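Local structure of uncharacterized protein (Escherichia coli UMEA 3162-1, 4X5M) at residues A[14-19]-A[67-72]; A[42-47]-A[71-76]. The protein mediates facilitated diffusion of sugar across the membrane as a homodimer, probably by rocking movements that open its cargo cavity to one side and then the other. All blocks are in the same frame, centred on the assembly; numbering follows the deposited sequence.

Contact 1. Residues A[14-19]-A[67-72]; sequences FTTFAF and IVTLFL. With OLA (oleic acid), chain E; OLB ((2S)-2,3-dihydroxypropyl (9Z)-octadec-9-enoate), chain G; OLA (oleic acid), chain F.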
loop_
_atom_site.group_PDB
_atom_site.type_symbol
_atom_site.label_atom_id
_atom_site.label_comp_id
_atom_site.label_asym_id
_atom_site.label_seq_id
_atom_site.Cartn_x
_atom_site.Cartn_y
_atom_site.Cartn_z
ATOM N N PHE A 14 9.061 -4.445 -4.114
ATOM C CA PHE A 14 8.477 -5.353 -3.134
ATOM C C PHE A 14 7.103 -4.916 -2.635
ATOM O O PHE A 14 6.210 -5.745 -2.499
ATOM C CB PHE A 14 9.427 -5.531 -1.949
ATOM C CG PHE A 14 10.504 -6.547 -2.192
ATOM C CD1 PHE A 14 10.246 -7.898 -2.034
ATOM C CD2 PHE A 14 11.771 -6.153 -2.586
ATOM C CE1 PHE A 14 11.232 -8.838 -2.262
ATOM C CE2 PHE A 14 12.761 -7.090 -2.817
ATOM C CZ PHE A 14 12.492 -8.433 -2.652
ATOM N N THR A 15 6.925 -3.628 -2.361
ATOM C CA THR A 15 5.642 -3.152 -1.848
ATOM C C THR A 15 4.554 -3.146 -2.918
ATOM O O THR A 15 3.379 -3.358 -2.613
ATOM C CB THR A 15 5.751 -1.733 -1.253
ATOM O OG1 THR A 15 6.322 -0.843 -2.220
ATOM C CG2 THR A 15 6.611 -1.749 -0.004
ATOM N N THR A 16 4.937 -2.906 -4.169
ATOM C CA THR A 16 3.953 -2.825 -5.246
ATOM C C THR A 16 3.506 -4.208 -5.714
ATOM O O THR A 16 2.326 -4.426 -5.989
ATOM C CB THR A 16 4.496 -2.041 -6.459
ATOM O OG1 THR A 16 5.028 -0.784 -6.023
ATOM C CG2 THR A 16 3.387 -1.786 -7.467
ATOM N N PHE A 17 4.448 -5.143 -5.790
ATOM C CA PHE A 17 4.160 -6.465 -6.342
ATOM C C PHE A 17 3.793 -7.491 -5.273
ATOM O O PHE A 17 3.443 -8.627 -5.594
ATOM C CB PHE A 17 5.355 -6.966 -7.157
ATOM C CG PHE A 17 5.634 -6.148 -8.388
ATOM C CD1 PHE A 17 4.614 -5.460 -9.027
ATOM C CD2 PHE A 17 6.916 -6.064 -8.905
ATOM C CE1 PHE A 17 4.868 -4.705 -10.159
ATOM C CE2 PHE A 17 7.176 -5.311 -10.036
ATOM C CZ PHE A 17 6.151 -4.630 -10.664
ATOM N N ALA A 18 3.872 -7.089 -4.008
ATOM C CA ALA A 18 3.517 -7.970 -2.898
ATOM C C ALA A 18 2.077 -8.451 -3.009
ATOM O O ALA A 18 1.806 -9.649 -2.942
ATOM C CB ALA A 18 3.725 -7.266 -1.567
ATOM N N PHE A 19 1.157 -7.507 -3.176
ATOM C CA PHE A 19 -0.265 -7.827 -3.234
ATOM C C PHE A 19 -0.847 -7.581 -4.620
ATOM O O PHE A 19 -2.065 -7.555 -4.795
ATOM C CB PHE A 19 -1.033 -7.015 -2.193
ATOM C CG PHE A 19 -0.593 -7.275 -0.782
ATOM C CD1 PHE A 19 -1.046 -8.390 -0.098
ATOM C CD2 PHE A 19 0.273 -6.406 -0.141
ATOM C CE1 PHE A 19 -0.644 -8.634 1.200
ATOM C CE2 PHE A 19 0.678 -6.644 1.156
ATOM C CZ PHE A 19 0.219 -7.760 1.828
ATOM N N ILE A 67 2.544 5.059 -9.796
ATOM C CA ILE A 67 1.985 4.999 -11.141
ATOM C C ILE A 67 1.512 3.578 -11.432
ATOM O O ILE A 67 0.411 3.375 -11.945
ATOM C CB ILE A 67 3.000 5.449 -12.212
ATOM C CG1 ILE A 67 3.238 6.956 -12.115
ATOM C CG2 ILE A 67 2.497 5.097 -13.604
ATOM C CD1 ILE A 67 4.314 7.471 -13.049
ATOM N N VAL A 68 2.342 2.596 -11.088
ATOM C CA VAL A 68 1.965 1.194 -11.236
ATOM C C VAL A 68 0.779 0.868 -10.331
ATOM O O VAL A 68 -0.149 0.163 -10.736
ATOM C CB VAL A 68 3.141 0.245 -10.910
ATOM C CG1 VAL A 68 2.683 -1.203 -10.949
ATOM C CG2 VAL A 68 4.282 0.461 -11.887
ATOM N N THR A 69 0.814 1.394 -9.109
ATOM C CA THR A 69 -0.296 1.244 -8.171
ATOM C C THR A 69 -1.584 1.795 -8.774
ATOM O O THR A 69 -2.649 1.189 -8.651
ATOM C CB THR A 69 -0.010 1.959 -6.833
ATOM O OG1 THR A 69 1.146 1.380 -6.216
ATOM C CG2 THR A 69 -1.193 1.827 -5.889
ATOM N N LEU A 70 -1.473 2.942 -9.437
ATOM C CA LEU A 70 -2.619 3.569 -10.087
ATOM C C LEU A 70 -3.207 2.669 -11.173
ATOM O O LEU A 70 -4.423 2.537 -11.288
ATOM C CB LEU A 70 -2.221 4.922 -10.684
ATOM C CG LEU A 70 -3.310 5.676 -11.452
ATOM C CD1 LEU A 70 -4.467 6.039 -10.532
ATOM C CD2 LEU A 70 -2.736 6.919 -12.117
ATOM N N PHE A 71 -2.334 2.045 -11.958
ATOM C CA PHE A 71 -2.766 1.162 -13.039
ATOM C C PHE A 71 -3.363 -0.143 -12.517
ATOM O O PHE A 71 -3.993 -0.889 -13.266
ATOM C CB PHE A 71 -1.597 0.855 -13.980
ATOM C CG PHE A 71 -1.436 1.853 -15.092
ATOM C CD1 PHE A 71 -0.796 3.061 -14.872
ATOM C CD2 PHE A 71 -1.921 1.580 -16.360
ATOM C CE1 PHE A 71 -0.646 3.979 -15.895
ATOM C CE2 PHE A 71 -1.776 2.492 -17.387
ATOM C CZ PHE A 71 -1.137 3.693 -17.156
ATOM N N LEU A 72 -3.156 -0.417 -11.233
ATOM C CA LEU A 72 -3.716 -1.608 -10.606
ATOM C C LEU A 72 -4.978 -1.280 -9.817
ATOM O O LEU A 72 -5.942 -2.044 -9.826
ATOM C CB LEU A 72 -2.683 -2.270 -9.690
ATOM C CG LEU A 72 -1.577 -3.071 -10.380
ATOM C CD1 LEU A 72 -0.578 -3.604 -9.362
ATOM C CD2 LEU A 72 -2.181 -4.209 -11.188
HETATM C C1 OLA E . 8.680 13.476 -14.680
HETATM O O1 OLA E . 8.381 14.579 -15.209
HETATM O O2 OLA E . 9.583 13.420 -13.805
HETATM C C2 OLA E . 7.949 12.218 -15.096
HETATM C C3 OLA E . 6.613 12.164 -14.388
HETATM C C4 OLA E . 5.512 11.833 -15.373
HETATM C C5 OLA E . 4.198 12.319 -14.802
HETATM C C6 OLA E . 3.052 11.476 -15.320
HETATM C C7 OLA E . 1.800 11.811 -14.538
HETATM C C8 OLA E . 0.647 10.964 -15.031
HETATM C C9 OLA E . 0.566 9.701 -14.204
HETATM C C10 OLA E . -0.261 8.697 -14.562
HETATM C C11 OLA E . -1.123 8.812 -15.801
HETATM C C12 OLA E . -1.882 7.519 -15.999
HETATM C C13 OLA E . -2.657 7.566 -17.297
HETATM C C14 OLA E . -4.058 7.034 -17.073
HETATM C C15 OLA E . -4.002 5.681 -16.395
HETATM C C16 OLA E . -5.367 5.347 -15.838
HETATM C C17 OLA E . -5.285 4.084 -15.008
HETATM C C18 OLA E . -5.273 2.877 -15.920
HETATM C C1 OLB G . 2.091 3.494 -2.281
HETATM C C2 OLB G . 1.684 2.038 -2.311
HETATM C C3 OLB G . 0.388 1.897 -1.542
HETATM C C4 OLB G . 0.487 0.767 -0.536
HETATM C C5 OLB G . -0.293 1.132 0.716
HETATM O O19 OLB G . 1.243 4.357 -2.176
HETATM O O20 OLB G . 3.448 3.845 -2.361
HETATM C C21 OLB G . 3.736 5.104 -1.802
HETATM C C22 OLB G . 5.231 5.241 -1.643
HETATM O O23 OLB G . 5.722 6.115 -2.630
HETATM C C24 OLB G . 5.539 5.803 -0.277
HETATM O O25 OLB G . 5.805 4.739 0.608
HETATM C C6 OLB G . -0.184 0.070 1.796
HETATM C C7 OLB G . -0.889 -1.203 1.360
HETATM C C8 OLB G . -2.088 -1.553 2.234
HETATM C C9 OLB G . -1.705 -2.467 3.388
HETATM C C10 OLB G . -1.686 -3.817 3.298
HETATM C C11 OLB G . -2.073 -4.530 2.023
HETATM C C12 OLB G . -3.569 -4.776 1.986
HETATM C C13 OLB G . -4.058 -4.360 0.614
HETATM C C14 OLB G . -5.518 -3.966 0.639
HETATM C C15 OLB G . -5.894 -3.503 -0.749
HETATM C C16 OLB G . -5.042 -2.304 -1.106
HETATM C C17 OLB G . -4.597 -2.397 -2.549
HETATM C C18 OLB G . -3.189 -1.859 -2.650
HETATM C C12 OLA F . 13.804 -2.345 -11.216
HETATM C C13 OLA F . 12.598 -2.698 -10.375
HETATM C C14 OLA F . 11.545 -1.626 -10.541
HETATM C C15 OLA F . 10.468 -1.811 -9.495
HETATM C C16 OLA F . 9.581 -0.586 -9.483
HETATM C C17 OLA F . 8.252 -0.923 -10.120
HETATM C C18 OLA F . 7.260 -1.285 -9.037
#

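Contact 2. Residues A[42-47]-A[71-76]; sequences MFLTGV and FLAAPV. With OLA (oleic acid), chain E; OLB ((2S)-2,3-dihydroxypropyl (9Z)-octadec-9-enoate), chain G.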
loop_
_atom_site.group_PDB
_atom_site.type_symbol
_atom_site.label_atom_id
_atom_site.label_comp_id
_atom_site.label_asym_id
_atom_site.label_seq_id
_atom_site.Cartn_x
_atom_site.Cartn_y
_atom_site.Cartn_z
ATOM N N MET A 42 -10.328 7.086 -1.369
ATOM C CA MET A 42 -9.341 7.648 -0.454
ATOM C C MET A 42 -7.932 7.221 -0.853
ATOM O O MET A 42 -7.004 8.031 -0.866
ATOM C CB MET A 42 -9.623 7.217 0.987
ATOM C CG MET A 42 -10.721 7.994 1.685
ATOM S SD MET A 42 -10.834 7.537 3.426
ATOM C CE MET A 42 -9.133 7.771 3.940
ATOM N N PHE A 43 -7.787 5.940 -1.176
ATOM C CA PHE A 43 -6.499 5.374 -1.562
ATOM C C PHE A 43 -5.963 6.026 -2.831
ATOM O O PHE A 43 -4.797 6.413 -2.894
ATOM C CB PHE A 43 -6.624 3.862 -1.760
ATOM C CG PHE A 43 -5.321 3.180 -2.076
ATOM C CD1 PHE A 43 -4.319 3.099 -1.125
ATOM C CD2 PHE A 43 -5.108 2.606 -3.319
ATOM C CE1 PHE A 43 -3.123 2.470 -1.410
ATOM C CE2 PHE A 43 -3.915 1.973 -3.609
ATOM C CZ PHE A 43 -2.922 1.905 -2.654
ATOM N N LEU A 44 -6.826 6.144 -3.837
ATOM C CA LEU A 44 -6.443 6.738 -5.113
ATOM C C LEU A 44 -6.124 8.222 -4.970
ATOM O O LEU A 44 -5.241 8.742 -5.653
ATOM C CB LEU A 44 -7.548 6.535 -6.151
ATOM C CG LEU A 44 -7.625 5.132 -6.759
ATOM C CD1 LEU A 44 -8.843 4.997 -7.653
ATOM C CD2 LEU A 44 -6.354 4.832 -7.533
ATOM N N THR A 45 -6.847 8.898 -4.082
ATOM C CA THR A 45 -6.581 10.303 -3.788
ATOM C C THR A 45 -5.149 10.473 -3.290
ATOM O O THR A 45 -4.442 11.398 -3.692
ATOM C CB THR A 45 -7.564 10.860 -2.739
ATOM O OG1 THR A 45 -8.898 10.814 -3.260
ATOM C CG2 THR A 45 -7.219 12.298 -2.387
ATOM N N GLY A 46 -4.725 9.561 -2.420
ATOM C CA GLY A 46 -3.371 9.576 -1.904
ATOM C C GLY A 46 -2.345 9.208 -2.960
ATOM O O GLY A 46 -1.265 9.799 -3.016
ATOM N N VAL A 47 -2.681 8.227 -3.795
ATOM C CA VAL A 47 -1.791 7.784 -4.866
ATOM C C VAL A 47 -1.485 8.924 -5.831
ATOM O O VAL A 47 -0.330 9.150 -6.193
ATOM C CB VAL A 47 -2.393 6.597 -5.650
ATOM C CG1 VAL A 47 -1.590 6.327 -6.914
ATOM C CG2 VAL A 47 -2.443 5.354 -4.777
ATOM N N PHE A 71 -2.334 2.045 -11.958
ATOM C CA PHE A 71 -2.766 1.162 -13.039
ATOM C C PHE A 71 -3.363 -0.143 -12.517
ATOM O O PHE A 71 -3.993 -0.889 -13.266
ATOM C CB PHE A 71 -1.597 0.855 -13.980
ATOM C CG PHE A 71 -1.436 1.853 -15.092
ATOM C CD1 PHE A 71 -0.796 3.061 -14.872
ATOM C CD2 PHE A 71 -1.921 1.580 -16.360
ATOM C CE1 PHE A 71 -0.646 3.979 -15.895
ATOM C CE2 PHE A 71 -1.776 2.492 -17.387
ATOM C CZ PHE A 71 -1.137 3.693 -17.156
ATOM N N LEU A 72 -3.156 -0.417 -11.233
ATOM C CA LEU A 72 -3.716 -1.608 -10.606
ATOM C C LEU A 72 -4.978 -1.280 -9.817
ATOM O O LEU A 72 -5.942 -2.044 -9.826
ATOM C CB LEU A 72 -2.683 -2.270 -9.690
ATOM C CG LEU A 72 -1.577 -3.071 -10.380
ATOM C CD1 LEU A 72 -0.578 -3.604 -9.362
ATOM C CD2 LEU A 72 -2.181 -4.209 -11.188
ATOM N N ALA A 73 -4.969 -0.133 -9.145
ATOM C CA ALA A 73 -6.067 0.254 -8.263
ATOM C C ALA A 73 -7.261 0.829 -9.021
ATOM O O ALA A 73 -8.409 0.533 -8.693
ATOM C CB ALA A 73 -5.575 1.255 -7.226
ATOM N N ALA A 74 -6.989 1.659 -10.025
ATOM C CA ALA A 74 -8.056 2.301 -10.791
ATOM C C ALA A 74 -8.984 1.302 -11.502
ATOM O O ALA A 74 -10.202 1.463 -11.442
ATOM C CB ALA A 74 -7.468 3.290 -11.802
ATOM N N PRO A 75 -8.426 0.273 -12.175
ATOM C CA PRO A 75 -9.340 -0.702 -12.784
ATOM C C PRO A 75 -10.188 -1.447 -11.756
ATOM O O PRO A 75 -11.334 -1.788 -12.047
ATOM C CB PRO A 75 -8.391 -1.668 -13.505
ATOM C CG PRO A 75 -7.178 -0.865 -13.773
ATOM C CD PRO A 75 -7.029 0.010 -12.569
ATOM N N VAL A 76 -9.628 -1.696 -10.575
ATOM C CA VAL A 76 -10.362 -2.361 -9.502
ATOM C C VAL A 76 -11.577 -1.538 -9.075
ATOM O O VAL A 76 -12.674 -2.075 -8.905
ATOM C CB VAL A 76 -9.459 -2.623 -8.278
ATOM C CG1 VAL A 76 -10.288 -3.070 -7.082
ATOM C CG2 VAL A 76 -8.403 -3.663 -8.613
HETATM C C1 OLA E . 8.680 13.476 -14.680
HETATM O O1 OLA E . 8.381 14.579 -15.209
HETATM O O2 OLA E . 9.583 13.420 -13.805
HETATM C C2 OLA E . 7.949 12.218 -15.096
HETATM C C3 OLA E . 6.613 12.164 -14.388
HETATM C C4 OLA E . 5.512 11.833 -15.373
HETATM C C5 OLA E . 4.198 12.319 -14.802
HETATM C C6 OLA E . 3.052 11.476 -15.320
HETATM C C7 OLA E . 1.800 11.811 -14.538
HETATM C C8 OLA E . 0.647 10.964 -15.031
HETATM C C9 OLA E . 0.566 9.701 -14.204
HETATM C C10 OLA E . -0.261 8.697 -14.562
HETATM C C11 OLA E . -1.123 8.812 -15.801
HETATM C C12 OLA E . -1.882 7.519 -15.999
HETATM C C13 OLA E . -2.657 7.566 -17.297
HETATM C C14 OLA E . -4.058 7.034 -17.073
HETATM C C15 OLA E . -4.002 5.681 -16.395
HETATM C C16 OLA E . -5.367 5.347 -15.838
HETATM C C17 OLA E . -5.285 4.084 -15.008
HETATM C C18 OLA E . -5.273 2.877 -15.920
HETATM C C1 OLB G . 2.091 3.494 -2.281
HETATM C C2 OLB G . 1.684 2.038 -2.311
HETATM C C3 OLB G . 0.388 1.897 -1.542
HETATM C C4 OLB G . 0.487 0.767 -0.536
HETATM C C5 OLB G . -0.293 1.132 0.716
HETATM O O19 OLB G . 1.243 4.357 -2.176
HETATM O O20 OLB G . 3.448 3.845 -2.361
HETATM C C21 OLB G . 3.736 5.104 -1.802
HETATM C C22 OLB G . 5.231 5.241 -1.643
HETATM O O23 OLB G . 5.722 6.115 -2.630
HETATM C C24 OLB G . 5.539 5.803 -0.277
HETATM O O25 OLB G . 5.805 4.739 0.608
HETATM C C6 OLB G . -0.184 0.070 1.796
HETATM C C7 OLB G . -0.889 -1.203 1.360
HETATM C C8 OLB G . -2.088 -1.553 2.234
HETATM C C9 OLB G . -1.705 -2.467 3.388
HETATM C C10 OLB G . -1.686 -3.817 3.298
HETATM C C11 OLB G . -2.073 -4.530 2.023
HETATM C C12 OLB G . -3.569 -4.776 1.986
HETATM C C13 OLB G . -4.058 -4.360 0.614
HETATM C C14 OLB G . -5.518 -3.966 0.639
HETATM C C15 OLB G . -5.894 -3.503 -0.749
HETATM C C16 OLB G . -5.042 -2.304 -1.106
HETATM C C17 OLB G . -4.597 -2.397 -2.549
HETATM C C18 OLB G . -3.189 -1.859 -2.650
#

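Contact 1. Residues A[14-19]-A[67-72]
T16 and V68 meet methyl to methyl: CG2 of T16 sits 3.6 Å from CG1 of V68, the tightest point between the two segments, and the side chains cross obliquely there. On T16 a chi1 of -51° sets CG2 trans to the main-chain N and aims it at the neighbouring helix, while OG1 turns back to bond the carbonyl O of A12 one turn earlier. The T69 hydroxyl is held in the same way, OG1 bonded to the carbonyl O of A65. Both hydroxyls are thus satisfied within their helices, and T16 CG2 simply packs against T69 OG1 at 4.1 Å. This is the packing of helix 3-17 on helix 60-86 in the SemiSWEET protomer, with its three transmembrane segments: the two run in the same sense, and F19 then becomes the N-cap of helix 20-29. Away from the threonines the fit slackens. The F17 ring stands obliquely to V68, with CE1 of F17 4.2 Å from V68 CG1, and the end of an oleic acid chain fills in beside it, its C18 3.9 Å from F17 CZ. On the side toward the second subunit, a monoolein chain takes over, its C2 4.0 Å from T69 OG1 and its C11 over one face of the F19 ring, 3.6 Å from F19 CE2. T15 OG1 is hydrogen-bonded to the carbonyl O of A11 and accepts from NE1 of W50 of the second subunit. At the far surface of helix 60-86, a second oleic acid lies over one face of the F71 ring, its C15 3.6 Å from F71 CZ.

Contact 2. Residues A[42-47]-A[71-76]
F43 and L44 reach A73 through different first torsions. With chi1 at -176°, CG of F43 is trans to the main-chain N and the ring swings out beside A73; in L44, chi1 of -77° puts CG beside the N instead, and with CD1 extended away from CA the other branch, CD2, turns to A73. Both groups end on one methyl, A73 CB, in the packing of helix 37-57 on helix 60-86 within the three-transmembrane-segment SemiSWEET protomer; segments 42-47 and 71-76 run antiparallel here, at 149°, with their axes 10.4 Å apart. L44 CD2 is the closer of the two, 3.7 Å from A73 CB, and it also lies 4.1 Å from the backbone N of A74, so the leucine spans two successive residues of the facing helix. The phenylalanine presents its edge: F43 CE2 is 4.0 Å from A73 CB, near the ring plane. On the rim toward the dimer interior, F43 CZ comes within 3.5 Å of monoolein C3, while V47 CG2 lies over one face of the ring, offset toward the rim. F19 of the second subunit meets the same ring edge-to-face. Within 71-76 the helix kinks at P75, whose N has no bond to the preceding turn. At the outer margin, A74 CB is 4.0 Å from C17 of an oleic acid.

In the fold
The two contacts use two different faces of helix 60-86, with their centres 10 Å apart, and bring helices 3-17 and 37-57 against it. They touch directly through T69, whose CG2 packs 3.6 Å from F43 CE2 and 3.9 Å from V47 CG2; L70 CD1 adds a second join, 3.7 Å from L44 CD2. T69 thus lies between the two, its OG1 near T16 and its CG2 against F43 and V47. The same monoolein passes along both contacts and is hydrogen-bonded to N66 ND2 of each subunit, consistent with a place in the central cavity of the inward-open dimer. One oleic acid likewise spans both, on the outer surface.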